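Local coordinates for protein diguanylate cyclase with PAS/PAC sensor (Marinobacter aquaeolei, PDB 3H9W) that is the PAS sensor domain of a larger enzyme that probably condenses two GTP molecules into the second messenger cyclic di-GMP, at residues Gln59-Arg71 / Ile82-Val96. Residues are numbered along the deposited sequence; the frame is centred on the assembly and turned at random.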
# COMPACT_ATOMS: atom_id res chain seq x y z
N GLN A 59 0.46 -10.07 -14.07
CA GLN A 59 0.04 -8.69 -13.87
C GLN A 59 1.21 -7.72 -13.83
O GLN A 59 1.14 -6.62 -14.38
CB GLN A 59 -0.80 -8.57 -12.60
CG GLN A 59 -2.08 -9.40 -12.66
CD GLN A 59 -2.96 -9.02 -13.84
OE1 GLN A 59 -3.47 -7.90 -13.92
NE2 GLN A 59 -3.12 -9.95 -14.77
N SER A 60 2.29 -8.12 -13.16
CA SER A 60 3.48 -7.28 -13.06
C SER A 60 4.09 -7.02 -14.44
O SER A 60 4.40 -5.88 -14.78
CB SER A 60 4.51 -7.94 -12.15
OG SER A 60 4.03 -8.02 -10.82
N GLU A 61 4.26 -8.08 -15.22
CA GLU A 61 4.84 -7.96 -16.55
C GLU A 61 4.00 -7.03 -17.43
O GLU A 61 4.53 -6.35 -18.30
CB GLU A 61 4.93 -9.34 -17.22
CG GLU A 61 5.78 -10.35 -16.47
CD GLU A 61 5.90 -11.66 -17.22
OE1 GLU A 61 4.87 -12.16 -17.72
OE2 GLU A 61 7.03 -12.20 -17.30
N CYS A 62 2.69 -7.00 -17.19
CA CYS A 62 1.80 -6.14 -17.96
C CYS A 62 1.72 -4.74 -17.36
O CYS A 62 1.02 -3.88 -17.89
CB CYS A 62 0.40 -6.75 -18.03
SG CYS A 62 0.31 -8.29 -18.98
N GLY A 63 2.45 -4.52 -16.27
CA GLY A 63 2.46 -3.22 -15.63
C GLY A 63 1.12 -2.85 -15.00
O GLY A 63 0.82 -1.68 -14.80
N VAL A 64 0.33 -3.86 -14.66
CA VAL A 64 -0.98 -3.64 -14.07
C VAL A 64 -0.98 -3.86 -12.55
O VAL A 64 -0.60 -4.93 -12.08
CB VAL A 64 -2.03 -4.58 -14.71
CG1 VAL A 64 -3.38 -4.39 -14.04
CG2 VAL A 64 -2.12 -4.30 -16.21
N ASP A 65 -1.40 -2.86 -11.79
CA ASP A 65 -1.44 -3.00 -10.33
C ASP A 65 -2.37 -4.14 -10.00
O ASP A 65 -3.35 -4.37 -10.70
CB ASP A 65 -1.97 -1.73 -9.68
CG ASP A 65 -0.96 -0.61 -9.71
OD1 ASP A 65 0.04 -0.74 -10.45
OD2 ASP A 65 -1.18 0.39 -9.00
N HIS A 66 -2.07 -4.86 -8.93
CA HIS A 66 -2.90 -5.99 -8.56
C HIS A 66 -2.81 -6.27 -7.07
O HIS A 66 -2.03 -5.63 -6.36
CB HIS A 66 -2.44 -7.23 -9.34
CG HIS A 66 -0.97 -7.48 -9.25
ND1 HIS A 66 -0.04 -6.70 -9.92
CD2 HIS A 66 -0.26 -8.37 -8.53
CE1 HIS A 66 1.17 -7.11 -9.61
NE2 HIS A 66 1.07 -8.12 -8.77
N GLU A 67 -3.61 -7.22 -6.62
CA GLU A 67 -3.61 -7.62 -5.21
C GLU A 67 -4.05 -9.07 -5.15
O GLU A 67 -4.79 -9.53 -6.02
CB GLU A 67 -4.56 -6.74 -4.40
CG GLU A 67 -6.03 -6.96 -4.71
CD GLU A 67 -6.94 -6.19 -3.76
OE1 GLU A 67 -6.91 -4.94 -3.80
OE2 GLU A 67 -7.68 -6.83 -2.98
N ALA A 68 -3.60 -9.79 -4.13
CA ALA A 68 -3.95 -11.19 -3.96
C ALA A 68 -4.06 -11.54 -2.49
O ALA A 68 -3.33 -11.02 -1.65
CB ALA A 68 -2.90 -12.09 -4.62
N ASP A 69 -5.01 -12.43 -2.18
CA ASP A 69 -5.23 -12.89 -0.82
C ASP A 69 -4.73 -14.33 -0.77
O ASP A 69 -5.10 -15.15 -1.61
CB ASP A 69 -6.72 -12.87 -0.47
CG ASP A 69 -7.27 -11.47 -0.31
OD1 ASP A 69 -6.59 -10.51 -0.71
OD2 ASP A 69 -8.39 -11.34 0.23
N TYR A 70 -3.88 -14.63 0.21
CA TYR A 70 -3.36 -15.99 0.33
C TYR A 70 -2.90 -16.29 1.75
O TYR A 70 -2.78 -15.40 2.60
CB TYR A 70 -2.20 -16.21 -0.64
CG TYR A 70 -1.09 -15.21 -0.47
CD1 TYR A 70 -1.06 -14.03 -1.22
CD2 TYR A 70 -0.10 -15.40 0.50
CE1 TYR A 70 -0.08 -13.06 -1.00
CE2 TYR A 70 0.89 -14.43 0.72
CZ TYR A 70 0.88 -13.27 -0.04
OH TYR A 70 1.83 -12.29 0.21
N ARG A 71 -2.64 -17.57 1.99
CA ARG A 71 -2.18 -18.04 3.27
C ARG A 71 -0.66 -18.04 3.26
O ARG A 71 -0.03 -18.81 2.52
CB ARG A 71 -2.72 -19.45 3.54
CG ARG A 71 -4.23 -19.47 3.79
CD ARG A 71 -4.88 -20.76 3.34
NE ARG A 71 -4.92 -20.89 1.87
CZ ARG A 71 -5.47 -21.92 1.24
NH1 ARG A 71 -6.04 -22.90 1.93
NH2 ARG A 71 -5.46 -21.97 -0.09
N ILE A 82 -2.95 -13.34 4.41
CA ILE A 82 -2.38 -12.06 4.04
C ILE A 82 -2.92 -11.54 2.71
O ILE A 82 -3.28 -12.31 1.82
CB ILE A 82 -0.83 -12.18 3.95
CG1 ILE A 82 -0.23 -12.14 5.36
CG2 ILE A 82 -0.25 -11.07 3.06
CD1 ILE A 82 1.27 -12.10 5.40
N ARG A 83 -3.00 -10.22 2.61
CA ARG A 83 -3.43 -9.56 1.39
C ARG A 83 -2.19 -8.79 0.95
O ARG A 83 -1.66 -7.97 1.70
CB ARG A 83 -4.58 -8.57 1.64
CG ARG A 83 -4.94 -7.70 0.42
CD ARG A 83 -6.32 -7.06 0.58
NE ARG A 83 -7.33 -8.11 0.72
CZ ARG A 83 -8.29 -8.14 1.63
NH1 ARG A 83 -8.42 -7.15 2.51
NH2 ARG A 83 -9.10 -9.19 1.69
N ASP A 84 -1.72 -9.07 -0.26
CA ASP A 84 -0.55 -8.40 -0.80
C ASP A 84 -1.10 -7.45 -1.86
O ASP A 84 -1.83 -7.86 -2.77
CB ASP A 84 0.38 -9.45 -1.42
CG ASP A 84 1.76 -8.91 -1.75
OD1 ASP A 84 2.07 -7.76 -1.38
OD2 ASP A 84 2.54 -9.65 -2.39
N VAL A 85 -0.78 -6.16 -1.73
CA VAL A 85 -1.23 -5.12 -2.65
C VAL A 85 -0.02 -4.57 -3.35
O VAL A 85 0.92 -4.11 -2.71
CB VAL A 85 -1.95 -3.98 -1.90
CG1 VAL A 85 -2.46 -2.95 -2.90
CG2 VAL A 85 -3.11 -4.55 -1.10
N VAL A 86 -0.06 -4.60 -4.68
CA VAL A 86 1.07 -4.20 -5.49
C VAL A 86 0.87 -3.09 -6.51
O VAL A 86 -0.07 -3.12 -7.30
CB VAL A 86 1.61 -5.41 -6.29
CG1 VAL A 86 2.91 -5.04 -6.98
CG2 VAL A 86 1.81 -6.60 -5.35
N HIS A 87 1.78 -2.12 -6.47
CA HIS A 87 1.77 -1.03 -7.42
C HIS A 87 3.00 -1.26 -8.30
O HIS A 87 4.09 -1.50 -7.77
CB HIS A 87 1.89 0.32 -6.73
CG HIS A 87 2.09 1.46 -7.69
ND1 HIS A 87 3.22 2.25 -7.68
CD2 HIS A 87 1.33 1.90 -8.72
CE1 HIS A 87 3.15 3.12 -8.67
NE2 HIS A 87 2.02 2.93 -9.31
N VAL A 88 2.83 -1.19 -9.61
CA VAL A 88 3.95 -1.40 -10.54
C VAL A 88 4.53 -0.06 -10.98
O VAL A 88 3.81 0.80 -11.46
CB VAL A 88 3.49 -2.15 -11.81
CG1 VAL A 88 4.70 -2.51 -12.66
CG2 VAL A 88 2.72 -3.40 -11.43
N VAL A 89 5.84 0.09 -10.80
CA VAL A 89 6.54 1.32 -11.17
C VAL A 89 7.33 1.14 -12.46
O VAL A 89 8.05 0.15 -12.63
CB VAL A 89 7.53 1.75 -10.06
CG1 VAL A 89 8.16 3.09 -10.41
CG2 VAL A 89 6.81 1.81 -8.73
N ARG A 90 7.21 2.10 -13.38
CA ARG A 90 7.92 2.06 -14.65
C ARG A 90 9.00 3.13 -14.68
O ARG A 90 8.84 4.18 -14.06
CB ARG A 90 6.94 2.29 -15.81
CG ARG A 90 5.90 1.20 -15.95
CD ARG A 90 4.95 1.45 -17.10
NE ARG A 90 4.07 0.31 -17.29
CZ ARG A 90 3.15 0.22 -18.24
NH1 ARG A 90 2.98 1.21 -19.11
NH2 ARG A 90 2.40 -0.88 -18.34
N ASP A 91 10.09 2.86 -15.39
CA ASP A 91 11.19 3.81 -15.49
C ASP A 91 10.94 4.84 -16.58
O ASP A 91 9.90 4.81 -17.25
CB ASP A 91 12.52 3.09 -15.77
CG ASP A 91 12.50 2.31 -17.08
OD1 ASP A 91 11.85 2.78 -18.04
OD2 ASP A 91 13.14 1.24 -17.15
N ASP A 92 11.90 5.73 -16.78
CA ASP A 92 11.79 6.79 -17.78
C ASP A 92 11.54 6.30 -19.21
O ASP A 92 10.98 7.04 -20.02
CB ASP A 92 13.03 7.68 -17.77
CG ASP A 92 13.16 8.47 -16.48
OD1 ASP A 92 12.13 8.94 -15.97
OD2 ASP A 92 14.30 8.64 -15.99
N SER A 93 11.96 5.08 -19.51
CA SER A 93 11.75 4.55 -20.86
C SER A 93 10.44 3.79 -20.97
O SER A 93 10.11 3.23 -22.02
CB SER A 93 12.92 3.64 -21.26
OG SER A 93 13.07 2.56 -20.35
N GLY A 94 9.68 3.77 -19.88
CA GLY A 94 8.39 3.09 -19.89
C GLY A 94 8.42 1.61 -19.55
O GLY A 94 7.41 0.93 -19.69
N GLU A 95 9.57 1.11 -19.12
CA GLU A 95 9.69 -0.30 -18.78
C GLU A 95 9.53 -0.53 -17.28
O GLU A 95 9.88 0.33 -16.47
CB GLU A 95 11.03 -0.85 -19.24
CG GLU A 95 11.28 -0.70 -20.73
CD GLU A 95 11.94 -1.93 -21.34
OE1 GLU A 95 12.36 -1.86 -22.52
OE2 GLU A 95 12.03 -2.96 -20.64
N VAL A 96 8.98 -1.69 -16.92
CA VAL A 96 8.78 -2.05 -15.52
C VAL A 96 10.12 -1.98 -14.79
O VAL A 96 11.10 -2.60 -15.20
CB VAL A 96 8.20 -3.47 -15.39
CG1 VAL A 96 8.05 -3.84 -13.92
CG2 VAL A 96 6.85 -3.54 -16.09
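Residues from His66 to Tyr70 pair with Ile82 to Val86 as the antiparallel hairpin of strands 66-73 and 79-90 in a PAS fold, illustrating how one antiparallel pair can carry a salt-bridge network on one face and ring packing on the other. Three hydrogen-bonded pairs, His66-Val86, Ala68-Asp84 and Tyr70-Ile82, supply the backbone bonds. Just before the strand begins, Asp65 takes over with its side chain: OD1 accepts Val88 N at 2.9 Å, from above the carboxylate plane.

On the face of Glu67, Asp69 and Arg83, which Val85 shares, the contacts are mainly ionic. Arg83 grips Asp69 side-on, NE to OD1 at 2.9 Å and NH2 to OD2 at 2.7 Å, both oxygens met on their syn sides, the two planes 36° apart; a bend at chi3 (-60°) turns the guanidinium alongside the carboxylate. Glu67 OE2 adds only a long ionic contact, while its OE1 pairs with Lys3 of the second subunit. Arg83 NH2 also reaches Glu109. A methionine in place of Arg83 would probably leave Asp69 and Glu109 without this shared cationic mate.

On the face covered by helix 46-61, Tyr70 CZ lies 4.0 Å from Ile82 CG2, its OH hydrogen-bonded to Trp40 NE1. The His66 ring lies between Gln59 CB and Val86, its rotation fixed by ND1 donating to Val64 O, and Val86 CB makes a CH-pi contact 3.9 Å from the ring centroid.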